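Local coordinates for muconate cycloisomerase (Azorhizobium caulinodans, PDB 3MY9), which belongs to the enolase superfamily, pairing a capping domain with a TIM-type barrel that binds a magnesium ion, at residues S6-I11 / P77-A82; F140-P145 / T163-K168; D193-F198 / R218-E223. One frame throughout, in Å; residues are numbered along the deposited sequence.

Interaction 1: S6-I11 / P77-A82; sequences SVVERI and PLILGA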
loop_
_atom_site.group_PDB
_atom_site.type_symbol
_atom_site.label_atom_id
_atom_site.label_comp_id
_atom_site.label_asym_id
_atom_site.label_seq_id
_atom_site.Cartn_x
_atom_site.Cartn_y
_atom_site.Cartn_z
ATOM N N SER A 6 -9.145 23.639 -46.485
ATOM C CA SER A 6 -8.369 23.125 -47.602
ATOM C C SER A 6 -7.708 21.799 -47.275
ATOM O O SER A 6 -7.530 21.438 -46.104
ATOM C CB SER A 6 -7.306 24.142 -48.045
ATOM O OG SER A 6 -6.674 23.729 -49.248
ATOM N N VAL A 7 -7.341 21.083 -48.330
ATOM C CA VAL A 7 -6.757 19.762 -48.204
ATOM C C VAL A 7 -5.314 19.741 -48.681
ATOM O O VAL A 7 -4.905 20.583 -49.478
ATOM C CB VAL A 7 -7.570 18.733 -49.005
ATOM C CG1 VAL A 7 -8.919 18.496 -48.331
ATOM C CG2 VAL A 7 -7.735 19.190 -50.452
ATOM N N VAL A 8 -4.543 18.784 -48.173
ATOM C CA VAL A 8 -3.214 18.518 -48.691
ATOM C C VAL A 8 -3.326 18.008 -50.130
ATOM O O VAL A 8 -4.147 17.131 -50.427
ATOM C CB VAL A 8 -2.486 17.457 -47.871
ATOM C CG1 VAL A 8 -1.233 16.994 -48.598
ATOM C CG2 VAL A 8 -2.146 17.988 -46.456
ATOM N N GLU A 9 -2.485 18.556 -51.008
ATOM C CA GLU A 9 -2.486 18.207 -52.432
ATOM C C GLU A 9 -1.242 17.417 -52.859
ATOM O O GLU A 9 -1.347 16.527 -53.705
ATOM C CB GLU A 9 -2.631 19.466 -53.288
ATOM C CG GLU A 9 -3.087 19.192 -54.720
ATOM C CD GLU A 9 -3.269 20.468 -55.514
ATOM O OE1 GLU A 9 -2.645 21.486 -55.135
ATOM O OE2 GLU A 9 -4.031 20.465 -56.504
ATOM N N ARG A 10 -0.074 17.744 -52.312
ATOM C CA ARG A 10 1.137 16.959 -52.573
ATOM C C ARG A 10 2.201 17.155 -51.517
ATOM O O ARG A 10 2.202 18.152 -50.798
ATOM C CB ARG A 10 1.741 17.314 -53.929
ATOM C CG ARG A 10 2.195 18.758 -54.069
ATOM C CD ARG A 10 2.898 18.977 -55.402
ATOM N NE ARG A 10 3.156 20.392 -55.665
ATOM C CZ ARG A 10 2.247 21.274 -56.091
ATOM N NH1 ARG A 10 0.983 20.917 -56.302
ATOM N NH2 ARG A 10 2.605 22.538 -56.301
ATOM N N ILE A 11 3.116 16.197 -51.440
ATOM C CA ILE A 11 4.296 16.346 -50.609
ATOM C C ILE A 11 5.569 16.097 -51.414
ATOM O O ILE A 11 5.535 15.496 -52.494
ATOM C CB ILE A 11 4.263 15.420 -49.369
ATOM C CG1 ILE A 11 4.343 13.944 -49.766
ATOM C CG2 ILE A 11 3.008 15.691 -48.538
ATOM C CD1 ILE A 11 4.355 13.003 -48.582
ATOM N N PRO A 77 -0.194 8.001 -48.086
ATOM C CA PRO A 77 -1.625 7.894 -48.404
ATOM C C PRO A 77 -2.576 8.421 -47.318
ATOM O O PRO A 77 -3.771 8.591 -47.581
ATOM C CB PRO A 77 -1.842 6.383 -48.600
ATOM C CG PRO A 77 -0.494 5.740 -48.485
ATOM C CD PRO A 77 0.400 6.685 -47.794
ATOM N N LEU A 78 -2.056 8.639 -46.111
ATOM C CA LEU A 78 -2.817 9.275 -45.046
ATOM C C LEU A 78 -2.759 10.800 -45.199
ATOM O O LEU A 78 -3.794 11.467 -45.062
ATOM C CB LEU A 78 -2.295 8.840 -43.671
ATOM C CG LEU A 78 -2.229 7.321 -43.436
ATOM C CD1 LEU A 78 -1.888 6.995 -41.989
ATOM C CD2 LEU A 78 -3.543 6.626 -43.844
ATOM N N ILE A 79 -1.567 11.341 -45.504
ATOM C CA ILE A 79 -1.387 12.801 -45.684
ATOM C C ILE A 79 -2.222 13.307 -46.859
ATOM O O ILE A 79 -2.927 14.314 -46.748
ATOM C CB ILE A 79 0.093 13.249 -45.987
ATOM C CG1 ILE A 79 1.133 12.499 -45.157
ATOM C CG2 ILE A 79 0.256 14.741 -45.741
ATOM C CD1 ILE A 79 0.827 12.436 -43.708
ATOM N N LEU A 80 -2.115 12.609 -47.987
ATOM C CA LEU A 80 -2.706 13.074 -49.241
ATOM C C LEU A 80 -4.233 13.104 -49.165
ATOM O O LEU A 80 -4.855 12.101 -48.834
ATOM C CB LEU A 80 -2.239 12.204 -50.416
ATOM C CG LEU A 80 -0.827 12.445 -50.967
ATOM C CD1 LEU A 80 -0.555 11.480 -52.132
ATOM C CD2 LEU A 80 -0.649 13.901 -51.421
ATOM N N GLY A 81 -4.824 14.260 -49.467
ATOM C CA GLY A 81 -6.266 14.456 -49.333
ATOM C C GLY A 81 -6.719 14.993 -47.970
ATOM O O GLY A 81 -7.758 15.656 -47.878
ATOM N N ALA A 82 -5.931 14.737 -46.922
ATOM C CA ALA A 82 -6.318 15.051 -45.539
ATOM C C ALA A 82 -6.699 16.526 -45.327
ATOM O O ALA A 82 -6.041 17.419 -45.859
ATOM C CB ALA A 82 -5.207 14.663 -44.597
#
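Val8 is held by its backbone to the turn that follows helix 64-79, with one bond in each direction. Val8 N donates to Ala82 O at 3.1 Å, a fairly straight bond (165° at the hydrogen). In return Gly81 N gives its hydrogen to Val8 O in a more bent bond. Beside this pair, Val7 CA lies 3.4 Å from Ala82 O in a CA-H...O contact, and Val7 CG1 presses on Gly81 O.

The turn itself is a type II beta turn from Ile79 to Ala82, closed by Ala82 N on Ile79 O; Gly81 sits in it with a positive phi of 91°, the left-handed backbone expected at the third position of a type II turn.

Apolar contacts complete the join. Val8 CB lies against Ile79 O, and its CG1, placed anti to the backbone N (chi1 168°), reaches Ile79 CG2 at 3.9 Å. The same Ile79 methyl meets Ile11 CG2 at 4.0 Å, those two side chains crossing at about a right angle. Leu80 reaches the strand with CD2, 3.5 Å from Glu9 O and close to Arg10 CA, where Glu9 and Arg10 form a classic beta bulge opposite Thr43. Val42, Val108 and Leu112 extend the apolar cluster. The contact joins the first strand of the antiparallel sheet to the end of a helix, within the alpha+beta capping domain of the enolase superfamily.

Interaction 2: F140-P145 / T163-K168; sequences FSIADP and TVFKMK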
loop_
_atom_site.group_PDB
_atom_site.type_symbol
_atom_site.label_atom_id
_atom_site.label_comp_id
_atom_site.label_asym_id
_atom_site.label_seq_id
_atom_site.Cartn_x
_atom_site.Cartn_y
_atom_site.Cartn_z
ATOM N N PHE A 140 23.404 26.862 -21.041
ATOM C CA PHE A 140 24.747 26.731 -21.551
ATOM C C PHE A 140 25.469 25.544 -20.902
ATOM O O PHE A 140 25.582 25.463 -19.680
ATOM C CB PHE A 140 25.510 28.011 -21.311
ATOM C CG PHE A 140 26.854 28.004 -21.917
ATOM C CD1 PHE A 140 27.954 27.548 -21.197
ATOM C CD2 PHE A 140 27.037 28.450 -23.216
ATOM C CE1 PHE A 140 29.219 27.519 -21.769
ATOM C CE2 PHE A 140 28.310 28.445 -23.788
ATOM C CZ PHE A 140 29.399 27.978 -23.063
ATOM N N SER A 141 25.952 24.622 -21.726
ATOM C CA SER A 141 26.560 23.409 -21.225
ATOM C C SER A 141 27.982 23.671 -20.717
ATOM O O SER A 141 28.787 24.273 -21.400
ATOM C CB SER A 141 26.593 22.359 -22.335
ATOM O OG SER A 141 27.178 21.145 -21.872
ATOM N N ILE A 142 28.267 23.237 -19.496
ATOM C CA ILE A 142 29.619 23.304 -18.921
ATOM C C ILE A 142 30.162 21.875 -18.933
ATOM O O ILE A 142 29.769 21.047 -18.102
ATOM C CB ILE A 142 29.595 23.868 -17.463
ATOM C CG1 ILE A 142 29.131 25.328 -17.476
ATOM C CG2 ILE A 142 30.975 23.706 -16.757
ATOM C CD1 ILE A 142 30.103 26.315 -18.160
ATOM N N ALA A 143 31.022 21.583 -19.902
ATOM C CA ALA A 143 31.492 20.221 -20.132
ATOM C C ALA A 143 32.941 20.139 -20.597
ATOM O O ALA A 143 33.370 19.091 -21.062
ATOM C CB ALA A 143 30.592 19.550 -21.163
ATOM N N ASP A 144 33.680 21.238 -20.495
ATOM C CA ASP A 144 35.067 21.288 -20.957
ATOM C C ASP A 144 35.950 20.561 -19.952
ATOM O O ASP A 144 35.859 20.838 -18.753
ATOM C CB ASP A 144 35.530 22.739 -21.087
ATOM C CG ASP A 144 36.777 22.886 -21.964
ATOM O OD1 ASP A 144 37.716 22.073 -21.832
ATOM O OD2 ASP A 144 36.816 23.830 -22.777
ATOM N N PRO A 145 36.794 19.613 -20.425
ATOM C CA PRO A 145 37.786 18.997 -19.549
ATOM C C PRO A 145 38.663 20.042 -18.866
ATOM O O PRO A 145 39.111 19.831 -17.745
ATOM C CB PRO A 145 38.628 18.140 -20.510
ATOM C CG PRO A 145 37.732 17.826 -21.631
ATOM C CD PRO A 145 36.785 18.995 -21.765
ATOM N N THR A 163 22.039 33.123 -17.377
ATOM C CA THR A 163 21.951 32.657 -16.022
ATOM C C THR A 163 21.944 31.131 -15.929
ATOM O O THR A 163 22.395 30.575 -14.926
ATOM C CB THR A 163 20.711 33.230 -15.328
ATOM O OG1 THR A 163 19.543 32.879 -16.074
ATOM C CG2 THR A 163 20.819 34.760 -15.208
ATOM N N VAL A 164 21.427 30.461 -16.956
ATOM C CA VAL A 164 21.250 29.024 -16.891
ATOM C C VAL A 164 22.467 28.251 -17.378
ATOM O O VAL A 164 22.838 28.375 -18.537
ATOM C CB VAL A 164 20.048 28.568 -17.713
ATOM C CG1 VAL A 164 19.874 27.022 -17.568
ATOM C CG2 VAL A 164 18.795 29.285 -17.261
ATOM N N PHE A 165 23.038 27.431 -16.498
ATOM C CA PHE A 165 24.172 26.590 -16.805
ATOM C C PHE A 165 23.911 25.145 -16.416
ATOM O O PHE A 165 23.336 24.874 -15.356
ATOM C CB PHE A 165 25.387 27.111 -16.066
ATOM C CG PHE A 165 25.819 28.456 -16.542
ATOM C CD1 PHE A 165 26.763 28.572 -17.556
ATOM C CD2 PHE A 165 25.217 29.604 -16.041
ATOM C CE1 PHE A 165 27.127 29.824 -18.053
ATOM C CE2 PHE A 165 25.578 30.874 -16.526
ATOM C CZ PHE A 165 26.529 30.974 -17.538
ATOM N N LYS A 166 24.300 24.211 -17.276
ATOM C CA LYS A 166 24.209 22.801 -16.914
ATOM C C LYS A 166 25.572 22.111 -16.902
ATOM O O LYS A 166 26.217 22.029 -17.923
ATOM C CB LYS A 166 23.280 22.062 -17.855
ATOM C CG LYS A 166 22.906 20.692 -17.298
ATOM C CD LYS A 166 22.460 19.779 -18.442
ATOM C CE LYS A 166 21.008 19.600 -18.496
ATOM N NZ LYS A 166 20.774 18.755 -19.727
ATOM N N MET A 167 25.997 21.597 -15.743
ATOM C CA MET A 167 27.317 20.978 -15.617
ATOM C C MET A 167 27.125 19.482 -15.859
ATOM O O MET A 167 26.289 18.853 -15.224
ATOM C CB MET A 167 27.939 21.242 -14.217
ATOM C CG MET A 167 29.480 20.918 -14.055
ATOM S SD MET A 167 29.982 20.860 -12.288
ATOM C CE MET A 167 31.534 19.982 -12.452
ATOM N N LYS A 168 27.900 18.936 -16.790
ATOM C CA LYS A 168 28.026 17.515 -16.935
ATOM C C LYS A 168 28.827 16.964 -15.745
ATOM O O LYS A 168 29.917 17.438 -15.421
ATOM C CB LYS A 168 28.717 17.213 -18.251
ATOM C CG LYS A 168 28.602 15.808 -18.748
ATOM C CD LYS A 168 29.159 15.750 -20.197
ATOM C CE LYS A 168 29.787 14.408 -20.551
ATOM N NZ LYS A 168 31.041 14.549 -21.400
#
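Phe165 and Ile142 meet at the apolar centre: Ile142 CG1 lies 4.0 Å from Phe165 CD1, the two side chains meeting at a slant. Phe140 leans on the same ring, its CD1 4.0 Å from Phe165 CD1, with the rings oblique to each other; Ile142 CD1 fills the edge of the Phe140 ring, in its plane. The other branch of Ile142, CG2, touches Met167 CG at 4.2 Å; chi1 of -65° sets CG1 beside the backbone N, toward Phe165, and CG2 anti to it, toward Met167.

Beneath this face the strands run parallel, joined by four backbone bonds. Phe140 N binds Val164 O, Lys166 N binds Phe140 O, Ile142 N binds Lys166 O at 2.9 Å and nearly straight (177°), and Lys168 N binds Ile142 O. At the outer end Ala143 CB rests on the bent aliphatic chain of Lys168. Ser141 and Lys166 point to the opposite face, where Lys166 NZ forms salt bridges with Glu326, Glu223 and Asp197.

The pair closes a right-handed beta-alpha-beta unit through helix 147-157, whose Met154 and Met157 pack on Ile142 and Phe140. Helix 174-188 packs on Met167, and strand 193-197 continues the barrel sheet beyond strand 164-168.

Interaction 3: D193-F198 / R218-E223; sequences DLRLDF and RPTFIE. With MG (magnesium ion), chain C.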
loop_
_atom_site.group_PDB
_atom_site.type_symbol
_atom_site.label_atom_id
_atom_site.label_comp_id
_atom_site.label_asym_id
_atom_site.label_seq_id
_atom_site.Cartn_x
_atom_site.Cartn_y
_atom_site.Cartn_z
ATOM N N ASP A 193 21.716 29.941 -12.275
ATOM C CA ASP A 193 20.770 28.893 -12.174
ATOM C C ASP A 193 21.526 27.652 -12.665
ATOM O O ASP A 193 21.577 27.395 -13.862
ATOM C CB ASP A 193 19.547 29.235 -13.051
ATOM C CG ASP A 193 18.510 28.115 -13.120
ATOM O OD1 ASP A 193 18.761 27.001 -12.618
ATOM O OD2 ASP A 193 17.425 28.345 -13.698
ATOM N N LEU A 194 22.100 26.893 -11.724
ATOM C CA LEU A 194 23.019 25.826 -12.035
ATOM C C LEU A 194 22.324 24.475 -11.980
ATOM O O LEU A 194 21.745 24.133 -10.955
ATOM C CB LEU A 194 24.169 25.823 -11.019
ATOM C CG LEU A 194 25.235 24.729 -11.142
ATOM C CD1 LEU A 194 25.909 24.776 -12.498
ATOM C CD2 LEU A 194 26.295 24.870 -10.038
ATOM N N ARG A 195 22.418 23.708 -13.065
ATOM C CA ARG A 195 21.859 22.371 -13.138
ATOM C C ARG A 195 22.988 21.375 -13.326
ATOM O O ARG A 195 24.037 21.726 -13.880
ATOM C CB ARG A 195 20.891 22.270 -14.322
ATOM C CG ARG A 195 19.637 23.127 -14.166
ATOM C CD ARG A 195 19.719 24.397 -15.008
ATOM N NE ARG A 195 18.558 25.239 -14.810
ATOM C CZ ARG A 195 17.523 25.285 -15.635
ATOM N NH1 ARG A 195 17.471 24.541 -16.723
ATOM N NH2 ARG A 195 16.534 26.089 -15.363
ATOM N N LEU A 196 22.803 20.145 -12.854
ATOM C CA LEU A 196 23.809 19.085 -13.045
ATOM C C LEU A 196 23.190 17.961 -13.862
ATOM O O LEU A 196 22.017 17.654 -13.703
ATOM C CB LEU A 196 24.282 18.492 -11.714
ATOM C CG LEU A 196 24.694 19.483 -10.616
ATOM C CD1 LEU A 196 25.170 18.736 -9.333
ATOM C CD2 LEU A 196 25.805 20.371 -11.114
ATOM N N ASP A 197 23.991 17.309 -14.682
ATOM C CA ASP A 197 23.516 16.200 -15.483
ATOM C C ASP A 197 24.491 15.040 -15.406
ATOM O O ASP A 197 25.608 15.175 -15.843
ATOM C CB ASP A 197 23.397 16.668 -16.930
ATOM C CG ASP A 197 22.666 15.683 -17.822
ATOM O OD1 ASP A 197 22.311 16.111 -18.938
ATOM O OD2 ASP A 197 22.392 14.528 -17.399
ATOM N N PHE A 198 24.069 13.898 -14.865
ATOM C CA PHE A 198 24.970 12.729 -14.802
ATOM C C PHE A 198 24.915 11.838 -16.060
ATOM O O PHE A 198 25.615 10.861 -16.155
ATOM C CB PHE A 198 24.665 11.890 -13.560
ATOM C CG PHE A 198 25.173 12.492 -12.282
ATOM C CD1 PHE A 198 26.440 12.197 -11.834
ATOM C CD2 PHE A 198 24.376 13.355 -11.535
ATOM C CE1 PHE A 198 26.920 12.745 -10.643
ATOM C CE2 PHE A 198 24.853 13.918 -10.354
ATOM C CZ PHE A 198 26.133 13.614 -9.914
ATOM N N ARG A 218 22.992 22.925 -3.850
ATOM C CA ARG A 218 21.637 23.374 -4.192
ATOM C C ARG A 218 21.423 23.583 -5.664
ATOM O O ARG A 218 20.906 24.602 -6.066
ATOM C CB ARG A 218 21.275 24.671 -3.441
ATOM C CG ARG A 218 21.426 24.515 -1.942
ATOM C CD ARG A 218 20.831 25.682 -1.166
ATOM N NE ARG A 218 20.907 25.399 0.270
ATOM C CZ ARG A 218 20.061 25.864 1.194
ATOM N NH1 ARG A 218 19.044 26.642 0.871
ATOM N NH2 ARG A 218 20.237 25.523 2.462
ATOM N N PRO A 219 21.806 22.617 -6.491
ATOM C CA PRO A 219 21.513 22.838 -7.912
ATOM C C PRO A 219 19.998 22.959 -8.139
ATOM O O PRO A 219 19.209 22.460 -7.343
ATOM C CB PRO A 219 22.064 21.589 -8.570
ATOM C CG PRO A 219 22.105 20.571 -7.510
ATOM C CD PRO A 219 22.375 21.292 -6.246
ATOM N N THR A 220 19.592 23.647 -9.196
ATOM C CA THR A 220 18.166 23.780 -9.521
ATOM C C THR A 220 17.553 22.429 -9.788
ATOM O O THR A 220 16.447 22.181 -9.378
ATOM C CB THR A 220 17.970 24.749 -10.698
ATOM O OG1 THR A 220 18.427 26.018 -10.260
ATOM C CG2 THR A 220 16.484 24.852 -11.159
ATOM N N PHE A 221 18.269 21.547 -10.471
ATOM C CA PHE A 221 17.841 20.152 -10.554
ATOM C C PHE A 221 19.011 19.272 -10.904
ATOM O O PHE A 221 20.043 19.749 -11.362
ATOM C CB PHE A 221 16.649 19.938 -11.531
ATOM C CG PHE A 221 16.932 20.271 -13.018
ATOM C CD1 PHE A 221 17.819 19.508 -13.783
ATOM C CD2 PHE A 221 16.216 21.285 -13.662
ATOM C CE1 PHE A 221 18.038 19.789 -15.141
ATOM C CE2 PHE A 221 16.427 21.579 -15.023
ATOM C CZ PHE A 221 17.345 20.849 -15.767
ATOM N N ILE A 222 18.838 17.979 -10.692
ATOM C CA ILE A 222 19.816 16.967 -11.105
ATOM C C ILE A 222 19.127 16.063 -12.127
ATOM O O ILE A 222 18.054 15.521 -11.856
ATOM C CB ILE A 222 20.278 16.148 -9.914
ATOM C CG1 ILE A 222 21.029 17.051 -8.907
ATOM C CG2 ILE A 222 21.151 14.993 -10.376
ATOM C CD1 ILE A 222 21.304 16.379 -7.589
ATOM N N GLU A 223 19.700 15.960 -13.322
ATOM C CA GLU A 223 19.057 15.212 -14.413
ATOM C C GLU A 223 19.448 13.742 -14.473
ATOM O O GLU A 223 20.636 13.403 -14.509
ATOM C CB GLU A 223 19.325 15.899 -15.768
ATOM C CG GLU A 223 18.822 15.132 -16.989
ATOM C CD GLU A 223 18.794 15.989 -18.269
ATOM O OE1 GLU A 223 19.093 17.204 -18.220
ATOM O OE2 GLU A 223 18.496 15.435 -19.338
HETATM MG MG MG C . 19.264 13.954 -20.751
HETATM O O HOH W 1 20.859 27.037 -8.893
HETATM O O HOH W 2 21.275 14.171 -20.399
HETATM O O HOH W 3 19.764 12.555 -22.159
HETATM O O HOH W 4 19.439 12.276 -19.432
HETATM O O HOH W 5 19.485 15.429 -22.458
#
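Leu196 and Asp197 pair with Ile222 and Glu223 as parallel neighbours in the barrel sheet, a buried contact that runs from a polar clamp around Asp193 and Thr220 to a magnesium ion beside Glu223. Leu196 N binds Phe221 O, and Glu223 N returns to Leu196 O at 2.9 Å. Before them Thr220 N meets Leu194 O at 2.8 Å.

At the clamp, Asp193 OD1 takes two bonds from opposite faces of its carboxylate: Thr220 OG1 donates at 2.6 Å and Arg195 NE at 2.8 Å. Arg195 NH2 bonds to Asp193 OD2, completing a side-on grip by two nitrogens. Thr220 OG1 also accepts from a water that in turn accepts from Leu194 N. A chi1 of -66° lays Arg195 CG over the centre of the Phe221 ring, a CH-pi contact 3.6 Å from the centroid; one guanidinium face receives Phe221 CE2. On the helix side, Leu196 CG meets Pro219 CB, and Ile222 CG2 fits the edge of the Phe198 ring.

The carboxylates of Asp197 and Glu223 stack nearly parallel, 15° apart, with Asp197 OD1 and Glu223 OE1 3.5 Å from each other; Lys166 NZ forms salt bridges with both. Asp197 OD2 accepts from Asn199 N. Glu223 OE2 binds magnesium at 2.2 Å, while Asp197 OD1 accepts from a water on the metal. Four waters and Asp248 complete the shell, a metal site at the strand ends characteristic of the enolase-superfamily barrel.

In the fold
Interactions 2 and 3 are adjoining parts of one barrel wall, their centres 10 Å apart. Strands 164-168 and 193-197 are neighbours, and probable hydrogen bonds join them: Met167 N to Arg195 O and Phe165 O to Arg195 N, each 2.7 Å. Lys166 ties the two together on the inner face, its side chain about 5 Å from the magnesium ion of interaction 3. Helices 147-157 and 174-188 pack on the opposite face. Interaction 1 stands apart in the capping domain, its centre 44 Å from that of interaction 2 and 45 Å from that of interaction 3, on the opposite side of the chain's centre and remote from the metal.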